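Local coordinates for RabGAP/TBC protein (Chlamydomonas reinhardtii, PDB 4P17) that is of incompletely known function but, as a flagellar TBC-domain RabGAP, probably stimulates GTP hydrolysis by Rab GTPases, at residues His217-Phe223 against Gly280-Leu286; Met268-Tyr272 against Ala292-Met296; His90-Tyr95 against Glu169-Trp174; Ser81-Lys86 against Ala177-Ile183; Asp121-Leu125 against Leu162-Arg167. All coordinates share one frame; numbering follows the deposited sequence.

In the fold
The five contacts tie together parts of an all-helical chain, and each is partly buried. Contacts 1 and 2 both use helix 282-294, near its start and near its end, and lie on the opposite side of the chain's centre from contacts 3 and 4, which share helix 169-183. Contact 5 touches contact 3 through Leu162 and Leu165, which pack on that same helix. Contact 1 lies farthest out, about 26 Å from the chain's centre to its own, yet its heart is apolar, as is contact 2. Contact 3 is mainly aromatic. Contact 4 sets a salt-bridge network beside buried alanines, and contact 5 joins a stack between an exposed arginine and a partly exposed tryptophan to largely buried aliphatic packing.

Contact 1 (His217-Phe223 against Gly280-Leu286); sequences HFQAIDF and GDAGELL
Leu285 reaches from the first turns of helix 282-294 toward Phe218, Ile221 and Phe223, and its two methyls divide the work. CD2 of Leu285 stands over the middle of the Phe223 ring, 3.8 Å from the centroid, a CH-pi contact made nearly straight down the ring normal. CD1 of Leu285 lies at an edge instead, 3.8 Å from Phe218 CE1 and close to the plane of that ring. The two phenylalanines also pack on each other, with CD2 of Phe223 above the centre of the Phe218 ring. Ile221 has CG1 turned between its backbone N and carbonyl carbon (chi1 68°), which carries CD1 to 3.7 Å from Leu285 CD1 while its other branch, CG2, rests 3.6 Å from Gly280 O. The small Ala282 lets the backbones come close, and one water spans them, donating to Ile221 O at 2.8 Å and accepting from Ala282 N at 2.9 Å. Both helix ends are finished locally: Asp222, with positive phi, forms a Schellman motif, and Asp281 is an N-cap whose OD2 accepts from Glu284 N at 2.7 Å. Around this corner, Met276 of helix 273-277 covers Phe218 and Leu285, and Leu228 of helix 226-234 packs on Phe223 and Leu286.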
# COMPACT_ATOMS: atom_id res chain seq x y z
N HIS A 217 10.42 26.36 -0.84
CA HIS A 217 10.41 26.07 -2.24
C HIS A 217 8.99 25.79 -2.71
O HIS A 217 8.57 26.30 -3.73
CB HIS A 217 11.34 24.89 -2.53
CG HIS A 217 11.40 24.53 -3.98
ND1 HIS A 217 11.78 25.43 -4.95
CD2 HIS A 217 11.09 23.38 -4.63
CE1 HIS A 217 11.70 24.85 -6.14
NE2 HIS A 217 11.29 23.61 -5.97
N PHE A 218 8.23 25.00 -1.96
CA PHE A 218 6.86 24.77 -2.35
C PHE A 218 6.04 26.05 -2.31
O PHE A 218 5.18 26.26 -3.16
CB PHE A 218 6.18 23.72 -1.45
CG PHE A 218 6.60 22.31 -1.72
CD1 PHE A 218 7.41 21.98 -2.81
CD2 PHE A 218 6.17 21.28 -0.88
CE1 PHE A 218 7.78 20.67 -3.06
CE2 PHE A 218 6.53 19.96 -1.11
CZ PHE A 218 7.34 19.65 -2.20
N GLN A 219 6.27 26.89 -1.31
CA GLN A 219 5.61 28.20 -1.27
C GLN A 219 5.96 29.07 -2.48
O GLN A 219 5.07 29.63 -3.12
CB GLN A 219 5.98 28.97 -0.01
N ALA A 220 7.25 29.20 -2.76
CA ALA A 220 7.69 30.02 -3.89
C ALA A 220 7.07 29.60 -5.22
O ALA A 220 6.80 30.47 -6.08
CB ALA A 220 9.20 29.99 -4.01
N ILE A 221 6.88 28.29 -5.44
CA ILE A 221 6.36 27.84 -6.74
C ILE A 221 4.87 27.54 -6.66
O ILE A 221 4.26 27.14 -7.65
CB ILE A 221 7.12 26.60 -7.30
CG1 ILE A 221 6.85 25.35 -6.47
CG2 ILE A 221 8.63 26.91 -7.41
CD1 ILE A 221 7.47 24.08 -7.05
N ASP A 222 4.29 27.77 -5.49
CA ASP A 222 2.87 27.55 -5.23
C ASP A 222 2.52 26.08 -5.44
O ASP A 222 1.47 25.77 -6.01
CB ASP A 222 1.99 28.43 -6.14
CG ASP A 222 2.12 29.92 -5.84
OD1 ASP A 222 2.45 30.28 -4.68
OD2 ASP A 222 1.90 30.74 -6.76
N PHE A 223 3.39 25.18 -4.99
CA PHE A 223 3.13 23.75 -5.12
C PHE A 223 2.31 23.26 -3.94
O PHE A 223 2.68 23.49 -2.80
CB PHE A 223 4.42 22.95 -5.23
CG PHE A 223 4.17 21.47 -5.34
CD1 PHE A 223 3.69 20.93 -6.51
CD2 PHE A 223 4.37 20.65 -4.26
CE1 PHE A 223 3.44 19.57 -6.60
CE2 PHE A 223 4.13 19.32 -4.35
CZ PHE A 223 3.66 18.78 -5.52
N GLY A 280 11.68 24.69 -10.76
CA GLY A 280 11.10 25.98 -10.50
C GLY A 280 9.65 26.13 -10.91
O GLY A 280 9.13 27.24 -10.93
N ASP A 281 8.99 25.00 -11.20
CA ASP A 281 7.62 25.03 -11.70
C ASP A 281 6.80 23.94 -11.02
O ASP A 281 7.23 22.81 -10.95
CB ASP A 281 7.58 24.83 -13.23
CG ASP A 281 6.16 24.65 -13.77
OD1 ASP A 281 5.40 25.63 -13.79
OD2 ASP A 281 5.82 23.52 -14.21
N ALA A 282 5.61 24.31 -10.54
CA ALA A 282 4.74 23.37 -9.80
C ALA A 282 4.33 22.15 -10.63
O ALA A 282 4.44 21.00 -10.18
CB ALA A 282 3.51 24.09 -9.32
N GLY A 283 3.83 22.37 -11.84
CA GLY A 283 3.48 21.24 -12.68
C GLY A 283 4.69 20.36 -12.97
O GLY A 283 4.58 19.13 -12.91
N GLU A 284 5.84 20.97 -13.25
CA GLU A 284 7.03 20.19 -13.56
C GLU A 284 7.46 19.34 -12.38
O GLU A 284 7.92 18.20 -12.54
CB GLU A 284 8.17 21.12 -13.96
CG GLU A 284 9.50 20.43 -14.22
CD GLU A 284 9.53 19.67 -15.52
OE1 GLU A 284 8.46 19.50 -16.15
OE2 GLU A 284 10.65 19.25 -15.93
N LEU A 285 7.35 19.91 -11.19
CA LEU A 285 7.80 19.23 -9.99
C LEU A 285 6.95 18.01 -9.76
O LEU A 285 7.46 16.96 -9.40
CB LEU A 285 7.74 20.17 -8.79
CG LEU A 285 8.32 19.60 -7.49
CD1 LEU A 285 8.97 20.70 -6.65
CD2 LEU A 285 7.23 18.88 -6.68
N LEU A 286 5.65 18.16 -9.97
CA LEU A 286 4.72 17.03 -9.88
C LEU A 286 5.12 15.88 -10.80
O LEU A 286 5.30 14.73 -10.34
CB LEU A 286 3.32 17.51 -10.22
CG LEU A 286 2.20 16.49 -10.21
CD1 LEU A 286 1.90 16.06 -8.75
CD2 LEU A 286 0.99 17.10 -10.88
O HOH W 1 4.75 27.04 -10.42

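Contact 2 (Met268-Tyr272 against Ala292-Met296); sequences MLKIY and AAATM
Apolar packing of Met268, Ile271 and Tyr272 on Ala292, Ala293 and Met296 joins the C-terminal ends of helix 259-271 and helix 282-294 in this all-helical TBC protein. Alanine suits the second helix because its short side chain lets a large ring lie close. The CB of Ala292 sits over one face of Tyr272, 4.0 Å from the ring centroid in a CH-pi contact, and the preceding residue, Ile271, puts its own CG2 over the opposite face, so the ring is sandwiched, with both groups toward its rim. Met268 has a flexible chain bent at both chi2 (-73°) and chi3 (-57°), which curls its methyl CE to 3.6 Å from Ala293 CB. Its sulfur SD lies 3.8 Å from Met296 CG, the two methionine chains lying alongside with their ends pointing opposite ways. Leu302 of helix 299-306 touches both. Met296 CG also comes to the edge of the Tyr272 ring, near its plane, and at the far end of this methionine CE meets Ile271 CD1 at 3.9 Å.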
# COMPACT_ATOMS: atom_id res chain seq x y z
N MET A 268 9.70 10.05 1.42
CA MET A 268 9.84 10.28 -0.02
C MET A 268 10.30 11.68 -0.34
O MET A 268 11.13 11.87 -1.22
CB MET A 268 8.52 10.03 -0.73
CG MET A 268 8.12 8.61 -0.75
SD MET A 268 9.10 7.62 -1.87
CE MET A 268 8.88 8.45 -3.45
N LEU A 269 9.75 12.66 0.37
CA LEU A 269 10.12 14.04 0.14
C LEU A 269 11.55 14.31 0.62
O LEU A 269 12.26 15.11 0.01
CB LEU A 269 9.13 14.96 0.81
CG LEU A 269 7.69 14.82 0.30
CD1 LEU A 269 6.70 15.75 1.01
CD2 LEU A 269 7.62 15.05 -1.21
N LYS A 270 11.95 13.68 1.72
CA LYS A 270 13.31 13.84 2.23
C LYS A 270 14.31 13.30 1.22
O LYS A 270 15.34 13.92 0.91
CB LYS A 270 13.45 13.13 3.57
CG LYS A 270 14.76 13.32 4.27
CD LYS A 270 14.61 12.98 5.74
CE LYS A 270 15.76 12.14 6.26
NZ LYS A 270 17.10 12.68 5.90
N ILE A 271 14.01 12.12 0.71
CA ILE A 271 14.94 11.38 -0.15
C ILE A 271 15.14 12.13 -1.48
O ILE A 271 16.25 12.18 -2.03
CB ILE A 271 14.38 9.94 -0.35
CG1 ILE A 271 14.59 9.13 0.92
CG2 ILE A 271 15.03 9.25 -1.52
CD1 ILE A 271 13.89 7.75 0.94
N TYR A 272 14.07 12.73 -2.00
CA TYR A 272 14.14 13.39 -3.31
C TYR A 272 14.15 14.91 -3.16
O TYR A 272 13.89 15.62 -4.11
CB TYR A 272 12.98 12.95 -4.18
CG TYR A 272 13.14 11.53 -4.55
CD1 TYR A 272 14.07 11.15 -5.51
CD2 TYR A 272 12.43 10.54 -3.90
CE1 TYR A 272 14.26 9.82 -5.84
CE2 TYR A 272 12.61 9.21 -4.21
CZ TYR A 272 13.52 8.86 -5.18
OH TYR A 272 13.71 7.54 -5.50
N ALA A 292 10.05 9.98 -10.18
CA ALA A 292 10.99 9.57 -9.14
C ALA A 292 10.35 8.50 -8.30
O ALA A 292 10.96 7.49 -7.97
CB ALA A 292 11.37 10.74 -8.27
N ALA A 293 9.10 8.72 -7.94
CA ALA A 293 8.45 7.79 -7.04
C ALA A 293 8.28 6.46 -7.74
O ALA A 293 8.43 5.42 -7.11
CB ALA A 293 7.12 8.34 -6.59
N ALA A 294 8.01 6.48 -9.04
CA ALA A 294 7.78 5.24 -9.77
C ALA A 294 9.04 4.37 -9.88
O ALA A 294 8.95 3.19 -10.22
CB ALA A 294 7.21 5.56 -11.17
N THR A 295 10.21 4.93 -9.60
CA THR A 295 11.42 4.11 -9.65
C THR A 295 12.09 4.02 -8.28
O THR A 295 13.30 3.80 -8.14
CB THR A 295 12.39 4.64 -10.71
OG1 THR A 295 12.73 5.99 -10.41
CG2 THR A 295 11.73 4.56 -12.08
N MET A 296 11.27 4.16 -7.25
CA MET A 296 11.77 4.07 -5.89
C MET A 296 11.93 2.58 -5.51
O MET A 296 11.09 1.99 -4.83
CB MET A 296 10.83 4.81 -4.94
CG MET A 296 11.51 5.32 -3.67
SD MET A 296 12.35 4.04 -2.69
CE MET A 296 13.59 5.04 -1.85

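Contact 3 (His90-Tyr95 against Glu169-Trp174); sequences HAANYY and EEAAFW
His90, Tyr94 and Trp174 form an aromatic cluster in which neither ring pair across the contact is a regular stack: the imidazole and the six-membered ring of the indole meet obliquely, with planes at 44°. Here the turn leading into helix 94-102 of the TBC domain packs on the start of helix 169-183. Trp174 CH2 lies over a face of His90, 3.5 Å from its CG, and 3.6 Å from Tyr94 CD2. Polar ends are met from outside, His90 ND1 by Lys86 O and Tyr94 OH by His144. Tyr95, with CG anti to the backbone N (chi1 171°), lies along the helix against Glu170 and Phe173. One face of its ring takes Glu170 CA in a CH-pi contact, while its CD1 stands over the Phe173 ring, 3.4 Å from CG. An alanine at Tyr95 is likely to open a gap there, leaving the Phe173 face and the aliphatic part of Glu170 without their cover. Glu170 is useful at both ends: its methylenes line Tyr95, and its carboxylate fixes the indole, OE2 accepting from Trp174 NE1 through its anti lone pair at 3.1 Å, with an N-H...O angle of 152°.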
# COMPACT_ATOMS: atom_id res chain seq x y z
N HIS A 90 -17.68 -13.94 11.14
CA HIS A 90 -18.76 -14.13 10.19
C HIS A 90 -18.89 -15.62 9.86
O HIS A 90 -18.01 -16.43 10.20
CB HIS A 90 -18.51 -13.29 8.93
CG HIS A 90 -18.58 -11.82 9.18
ND1 HIS A 90 -17.57 -11.13 9.82
CD2 HIS A 90 -19.54 -10.91 8.89
CE1 HIS A 90 -17.91 -9.85 9.90
NE2 HIS A 90 -19.10 -9.69 9.34
N ALA A 91 -19.99 -15.98 9.22
CA ALA A 91 -20.21 -17.37 8.80
C ALA A 91 -19.25 -17.71 7.67
O ALA A 91 -18.79 -16.81 6.96
CB ALA A 91 -21.66 -17.58 8.37
N ALA A 92 -18.96 -18.99 7.48
CA ALA A 92 -17.92 -19.41 6.52
C ALA A 92 -18.32 -19.13 5.07
O ALA A 92 -17.46 -19.02 4.19
CB ALA A 92 -17.60 -20.88 6.69
N ASN A 93 -19.62 -19.00 4.82
CA ASN A 93 -20.11 -18.78 3.47
C ASN A 93 -20.36 -17.30 3.20
O ASN A 93 -20.96 -16.95 2.19
CB ASN A 93 -21.41 -19.57 3.22
CG ASN A 93 -22.54 -19.10 4.09
OD1 ASN A 93 -22.33 -18.40 5.08
ND2 ASN A 93 -23.77 -19.48 3.72
N TYR A 94 -19.91 -16.45 4.11
CA TYR A 94 -20.26 -15.03 4.07
C TYR A 94 -19.72 -14.34 2.82
O TYR A 94 -20.46 -13.64 2.14
CB TYR A 94 -19.76 -14.30 5.33
CG TYR A 94 -20.17 -12.85 5.40
CD1 TYR A 94 -21.42 -12.47 5.89
CD2 TYR A 94 -19.30 -11.85 4.97
CE1 TYR A 94 -21.79 -11.14 5.96
CE2 TYR A 94 -19.65 -10.52 5.03
CZ TYR A 94 -20.90 -10.17 5.53
OH TYR A 94 -21.21 -8.86 5.60
N TYR A 95 -18.44 -14.53 2.51
CA TYR A 95 -17.88 -13.88 1.35
C TYR A 95 -18.66 -14.30 0.09
O TYR A 95 -19.06 -13.46 -0.71
CB TYR A 95 -16.37 -14.20 1.21
CG TYR A 95 -15.81 -13.73 -0.11
CD1 TYR A 95 -15.74 -12.37 -0.41
CD2 TYR A 95 -15.38 -14.65 -1.08
CE1 TYR A 95 -15.25 -11.93 -1.66
CE2 TYR A 95 -14.90 -14.22 -2.32
CZ TYR A 95 -14.83 -12.86 -2.59
OH TYR A 95 -14.36 -12.44 -3.80
N GLU A 169 -8.89 -14.50 -3.14
CA GLU A 169 -9.88 -13.44 -3.19
C GLU A 169 -10.55 -13.19 -1.85
O GLU A 169 -10.82 -12.05 -1.49
CB GLU A 169 -10.96 -13.75 -4.22
CG GLU A 169 -10.42 -14.15 -5.56
CD GLU A 169 -11.49 -14.70 -6.46
OE1 GLU A 169 -12.68 -14.42 -6.18
OE2 GLU A 169 -11.12 -15.39 -7.42
N GLU A 170 -10.87 -14.26 -1.12
CA GLU A 170 -11.53 -14.07 0.16
C GLU A 170 -10.56 -13.40 1.13
O GLU A 170 -10.96 -12.53 1.92
CB GLU A 170 -12.05 -15.39 0.74
CG GLU A 170 -12.59 -15.20 2.14
CD GLU A 170 -13.46 -16.33 2.64
OE1 GLU A 170 -13.54 -17.37 1.96
OE2 GLU A 170 -14.05 -16.19 3.72
N ALA A 171 -9.29 -13.76 1.06
CA ALA A 171 -8.30 -13.08 1.91
C ALA A 171 -8.25 -11.58 1.60
O ALA A 171 -8.20 -10.73 2.48
CB ALA A 171 -6.93 -13.70 1.71
N ALA A 172 -8.23 -11.28 0.33
CA ALA A 172 -8.19 -9.90 -0.11
C ALA A 172 -9.42 -9.14 0.36
O ALA A 172 -9.33 -8.02 0.83
CB ALA A 172 -8.03 -9.85 -1.62
N PHE A 173 -10.59 -9.78 0.28
CA PHE A 173 -11.81 -9.20 0.80
C PHE A 173 -11.73 -8.88 2.31
O PHE A 173 -12.10 -7.81 2.75
CB PHE A 173 -12.98 -10.15 0.53
CG PHE A 173 -14.26 -9.72 1.17
CD1 PHE A 173 -15.13 -8.85 0.51
CD2 PHE A 173 -14.62 -10.22 2.42
CE1 PHE A 173 -16.32 -8.47 1.10
CE2 PHE A 173 -15.80 -9.82 3.04
CZ PHE A 173 -16.66 -8.97 2.38
N TRP A 174 -11.21 -9.79 3.12
CA TRP A 174 -11.17 -9.55 4.54
C TRP A 174 -10.06 -8.53 4.91
O TRP A 174 -10.22 -7.74 5.86
CB TRP A 174 -11.02 -10.88 5.29
CG TRP A 174 -12.29 -11.65 5.23
CD1 TRP A 174 -12.50 -12.85 4.62
CD2 TRP A 174 -13.54 -11.28 5.82
NE1 TRP A 174 -13.82 -13.25 4.80
CE2 TRP A 174 -14.47 -12.29 5.52
CE3 TRP A 174 -13.96 -10.17 6.57
CZ2 TRP A 174 -15.80 -12.23 5.95
CZ3 TRP A 174 -15.28 -10.10 6.96
CH2 TRP A 174 -16.18 -11.13 6.66

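Contact 4 (Ser81-Lys86 against Ala177-Ile183); sequences SGANKK and AALVEDI
Lys86 NZ makes two salt bridges at once, to Asp182 OD2 at 2.8 Å and to Glu181 OE1 at 3.0 Å, and the three residues form a salt-bridge network that ties helix 83-88 to the end of helix 169-183 in the TBC domain. The aspartate oxygen is approached on its syn side, somewhat out of plane, whereas the ammonium comes to Glu181 OE1 from above the carboxylate plane, 42° out of it. OE2 of Glu181 is bonded in turn by Tyr141 and His144, a second shell that holds this carboxylate in place. The lysine bends at chi3 (76°) and chi4 (68°), bringing NZ round to both acids while its methylenes fit as a knob into the hole between Ala177, Ala178, Glu181 and Asp182. CD of Lys86 rests 3.8 Å from Ala178 CA, an approach that a small residue permits. A methionine in place of Lys86 would probably leave both carboxylates without their shared positive mate, set close together with their charges less balanced. Farther out, Ser81 OG accepts from Ala83 N at 3.0 Å, an ST turn, and also bonds to Trp77 O. Gly82 follows helix 73-80 with positive phi, where a CB would jam against Ser81 O and be crowded by Lys85 CE. Ala178 CB packs 3.5 Å from Ser81 O and 4.1 Å from Ala83 CB. The Ile183 methyl CD1 touches Ser81 CB at 3.9 Å.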
# COMPACT_ATOMS: atom_id res chain seq x y z
N SER A 81 -3.54 -7.34 10.74
CA SER A 81 -4.55 -6.34 10.32
C SER A 81 -5.84 -6.53 11.08
O SER A 81 -6.71 -5.69 11.07
CB SER A 81 -4.89 -6.45 8.85
OG SER A 81 -5.47 -7.74 8.60
N GLY A 82 -5.99 -7.69 11.68
CA GLY A 82 -7.24 -8.08 12.27
C GLY A 82 -8.22 -8.73 11.32
O GLY A 82 -9.35 -9.04 11.72
N ALA A 83 -7.83 -8.95 10.07
CA ALA A 83 -8.73 -9.57 9.10
C ALA A 83 -9.13 -11.00 9.48
O ALA A 83 -10.25 -11.44 9.16
CB ALA A 83 -8.12 -9.57 7.71
N ASN A 84 -8.23 -11.74 10.15
CA ASN A 84 -8.54 -13.12 10.57
C ASN A 84 -9.68 -13.12 11.57
O ASN A 84 -10.58 -13.95 11.50
CB ASN A 84 -7.33 -13.82 11.17
CG ASN A 84 -6.36 -14.34 10.12
OD1 ASN A 84 -6.74 -14.64 9.00
ND2 ASN A 84 -5.07 -14.43 10.49
N LYS A 85 -9.62 -12.16 12.49
CA LYS A 85 -10.63 -12.02 13.53
C LYS A 85 -11.96 -11.60 12.92
O LYS A 85 -13.01 -12.06 13.36
CB LYS A 85 -10.22 -10.98 14.56
CG LYS A 85 -8.98 -11.33 15.37
CD LYS A 85 -8.54 -10.17 16.28
CE LYS A 85 -7.98 -8.98 15.50
NZ LYS A 85 -8.14 -7.67 16.22
N LYS A 86 -11.93 -10.75 11.90
CA LYS A 86 -13.18 -10.34 11.26
C LYS A 86 -13.77 -11.50 10.50
O LYS A 86 -14.98 -11.74 10.59
CB LYS A 86 -12.97 -9.15 10.31
CG LYS A 86 -12.41 -7.94 11.00
CD LYS A 86 -12.01 -6.89 10.02
CE LYS A 86 -13.24 -6.18 9.46
NZ LYS A 86 -13.93 -5.35 10.47
N ALA A 177 -11.57 -5.19 4.16
CA ALA A 177 -12.47 -4.83 5.25
C ALA A 177 -11.70 -4.30 6.46
O ALA A 177 -12.02 -3.24 7.02
CB ALA A 177 -13.31 -6.04 5.67
N ALA A 178 -10.67 -5.04 6.87
CA ALA A 178 -9.84 -4.58 7.99
C ALA A 178 -9.27 -3.19 7.73
O ALA A 178 -9.29 -2.33 8.59
CB ALA A 178 -8.74 -5.58 8.26
N LEU A 179 -8.83 -2.94 6.51
CA LEU A 179 -8.21 -1.67 6.16
C LEU A 179 -9.17 -0.48 6.23
O LEU A 179 -8.89 0.54 6.85
CB LEU A 179 -7.63 -1.81 4.75
CG LEU A 179 -7.14 -0.54 4.08
CD1 LEU A 179 -5.78 -0.14 4.67
CD2 LEU A 179 -7.05 -0.73 2.59
N VAL A 180 -10.29 -0.63 5.55
CA VAL A 180 -11.33 0.38 5.49
C VAL A 180 -12.00 0.56 6.83
O VAL A 180 -12.26 1.69 7.23
CB VAL A 180 -12.40 0.00 4.46
CG1 VAL A 180 -13.49 1.03 4.40
CG2 VAL A 180 -11.78 -0.15 3.09
N GLU A 181 -12.31 -0.54 7.50
CA GLU A 181 -13.16 -0.43 8.68
C GLU A 181 -12.41 -0.19 9.98
O GLU A 181 -12.96 0.43 10.89
CB GLU A 181 -14.02 -1.68 8.80
CG GLU A 181 -14.85 -1.90 7.54
CD GLU A 181 -15.42 -3.29 7.41
OE1 GLU A 181 -15.64 -3.99 8.44
OE2 GLU A 181 -15.62 -3.70 6.26
N ASP A 182 -11.16 -0.66 10.08
CA ASP A 182 -10.47 -0.74 11.39
C ASP A 182 -9.12 -0.01 11.41
O ASP A 182 -8.71 0.48 12.44
CB ASP A 182 -10.25 -2.20 11.79
CG ASP A 182 -11.56 -2.98 11.86
OD1 ASP A 182 -12.57 -2.37 12.27
OD2 ASP A 182 -11.57 -4.16 11.51
N ILE A 183 -8.47 0.07 10.26
CA ILE A 183 -7.12 0.63 10.20
C ILE A 183 -7.17 2.10 9.76
O ILE A 183 -6.66 2.97 10.48
CB ILE A 183 -6.24 -0.17 9.28
CG1 ILE A 183 -6.09 -1.60 9.83
CG2 ILE A 183 -4.86 0.49 9.17
CD1 ILE A 183 -5.20 -2.53 8.99

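Contact 5 (Asp121-Leu125 against Leu162-Arg167); sequences DHPWL and LVALNR
Arg167 lays its guanidinium flat on the indole of Trp124, the planes only 7° apart, in a cation-pi stack. CZ of Arg167 is 3.5 Å from the centroid of the five-membered ring, and NH1 lies 3.4 Å from Trp124 CD1. The arginine chain is extended from CG to NE, with chi2 at -179°, so it runs along the ring as well: CD of Arg167 makes a CH-pi contact with the six-membered ring, 3.8 Å from its centroid. Arginine suits this exposed place because its flat cation can cover an aromatic face while remaining near solvent. Apolar packing is the second kind. Leu162 CB comes to the edge of the indole, 4.2 Å from Trp124 CZ3, and Leu125 CD2 approaches Leu162 CD1 at 4.4 Å. Val163 is modelled in two conformers, so the contacts of its CG2 with His122 and Leu125 are less certain. Within the loop, His122 ND1 accepts a hydrogen bond from Leu125 N at 3.0 Å, nearly straight at 169° and close to the ring plane. NE2 of the same ring bonds to Tyr16 O, so the imidazole is gripped at both nitrogens and its rotation fixed. The contact fastens the loop before helix 128-144 to the end of helix 153-164 and the turn that follows it; Trp124 also packs on Ala133 of helix 128-144, and Leu162 on Ala172 of helix 169-183.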
# COMPACT_ATOMS: atom_id res chain seq x y z
N ASP A 121 -0.27 -3.86 -17.66
CA ASP A 121 0.81 -4.75 -18.04
C ASP A 121 1.01 -5.98 -17.16
O ASP A 121 1.80 -6.85 -17.52
CB ASP A 121 2.12 -3.95 -18.10
N HIS A 122 0.32 -6.08 -16.02
CA HIS A 122 0.51 -7.26 -15.18
C HIS A 122 -0.08 -8.47 -15.89
O HIS A 122 -1.24 -8.44 -16.26
CB HIS A 122 -0.14 -7.09 -13.79
CG HIS A 122 0.25 -8.17 -12.83
ND1 HIS A 122 -0.46 -9.35 -12.72
CD2 HIS A 122 1.33 -8.30 -12.02
CE1 HIS A 122 0.14 -10.13 -11.83
NE2 HIS A 122 1.23 -9.52 -11.40
N PRO A 123 0.70 -9.54 -16.06
CA PRO A 123 0.19 -10.68 -16.84
C PRO A 123 -1.07 -11.36 -16.32
O PRO A 123 -1.84 -11.86 -17.14
CB PRO A 123 1.36 -11.65 -16.81
CG PRO A 123 2.55 -10.78 -16.71
CD PRO A 123 2.15 -9.69 -15.79
N TRP A 124 -1.28 -11.42 -15.01
CA TRP A 124 -2.49 -12.07 -14.48
C TRP A 124 -3.61 -11.05 -14.18
O TRP A 124 -4.78 -11.31 -14.44
CB TRP A 124 -2.16 -12.88 -13.22
CG TRP A 124 -3.38 -13.57 -12.72
CD1 TRP A 124 -3.97 -14.69 -13.25
CD2 TRP A 124 -4.19 -13.17 -11.62
NE1 TRP A 124 -5.10 -15.00 -12.54
CE2 TRP A 124 -5.27 -14.08 -11.55
CE3 TRP A 124 -4.13 -12.12 -10.70
CZ2 TRP A 124 -6.25 -13.96 -10.58
CZ3 TRP A 124 -5.10 -12.02 -9.74
CH2 TRP A 124 -6.15 -12.94 -9.68
N LEU A 125 -3.27 -9.89 -13.64
CA LEU A 125 -4.32 -8.93 -13.33
C LEU A 125 -4.97 -8.40 -14.62
O LEU A 125 -6.14 -8.02 -14.57
CB LEU A 125 -3.81 -7.76 -12.50
CG LEU A 125 -3.49 -8.06 -11.03
CD1 LEU A 125 -2.72 -6.92 -10.41
CD2 LEU A 125 -4.77 -8.37 -10.18
N LEU A 162 -4.53 -8.83 -4.18
CA LEU A 162 -4.65 -10.13 -4.85
C LEU A 162 -3.28 -10.73 -5.19
O LEU A 162 -3.01 -11.89 -4.92
CB LEU A 162 -5.53 -10.01 -6.09
CG LEU A 162 -7.04 -9.88 -5.85
CD1 LEU A 162 -7.74 -9.55 -7.17
CD2 LEU A 162 -7.64 -11.13 -5.21
N VAL A 163 -2.39 -9.92 -5.75
CA VAL A 163 -1.10 -10.44 -6.16
C VAL A 163 -0.24 -10.82 -4.94
O VAL A 163 0.44 -11.84 -4.96
CB VAL A 163 -0.36 -9.42 -7.05
CG1 VAL A 163 1.01 -9.89 -7.35
CG2 VAL A 163 -1.11 -9.22 -8.38
N ALA A 164 -0.26 -9.99 -3.89
CA ALA A 164 0.54 -10.26 -2.69
C ALA A 164 0.02 -11.44 -1.91
O ALA A 164 0.77 -12.05 -1.14
CB ALA A 164 0.56 -9.03 -1.78
N LEU A 165 -1.28 -11.71 -2.05
CA LEU A 165 -1.97 -12.78 -1.31
C LEU A 165 -2.16 -14.05 -2.16
O LEU A 165 -3.05 -14.83 -1.89
CB LEU A 165 -3.33 -12.28 -0.82
CG LEU A 165 -3.30 -11.11 0.19
CD1 LEU A 165 -4.70 -10.61 0.44
CD2 LEU A 165 -2.64 -11.55 1.49
N ASN A 166 -1.35 -14.21 -3.19
CA ASN A 166 -1.37 -15.40 -4.06
C ASN A 166 -2.75 -15.70 -4.67
O ASN A 166 -3.19 -16.87 -4.81
CB ASN A 166 -0.86 -16.59 -3.26
CG ASN A 166 0.38 -16.25 -2.45
OD1 ASN A 166 1.23 -15.47 -2.89
ND2 ASN A 166 0.48 -16.81 -1.27
N ARG A 167 -3.41 -14.63 -5.08
CA ARG A 167 -4.66 -14.70 -5.80
C ARG A 167 -5.82 -15.16 -4.93
O ARG A 167 -6.86 -15.58 -5.46
CB ARG A 167 -4.55 -15.58 -7.03
CG ARG A 167 -3.43 -15.13 -7.94
CD ARG A 167 -3.29 -15.98 -9.20
NE ARG A 167 -2.15 -15.51 -9.97
CZ ARG A 167 -1.73 -16.05 -11.10
NH1 ARG A 167 -2.34 -17.12 -11.61
NH2 ARG A 167 -0.68 -15.52 -11.72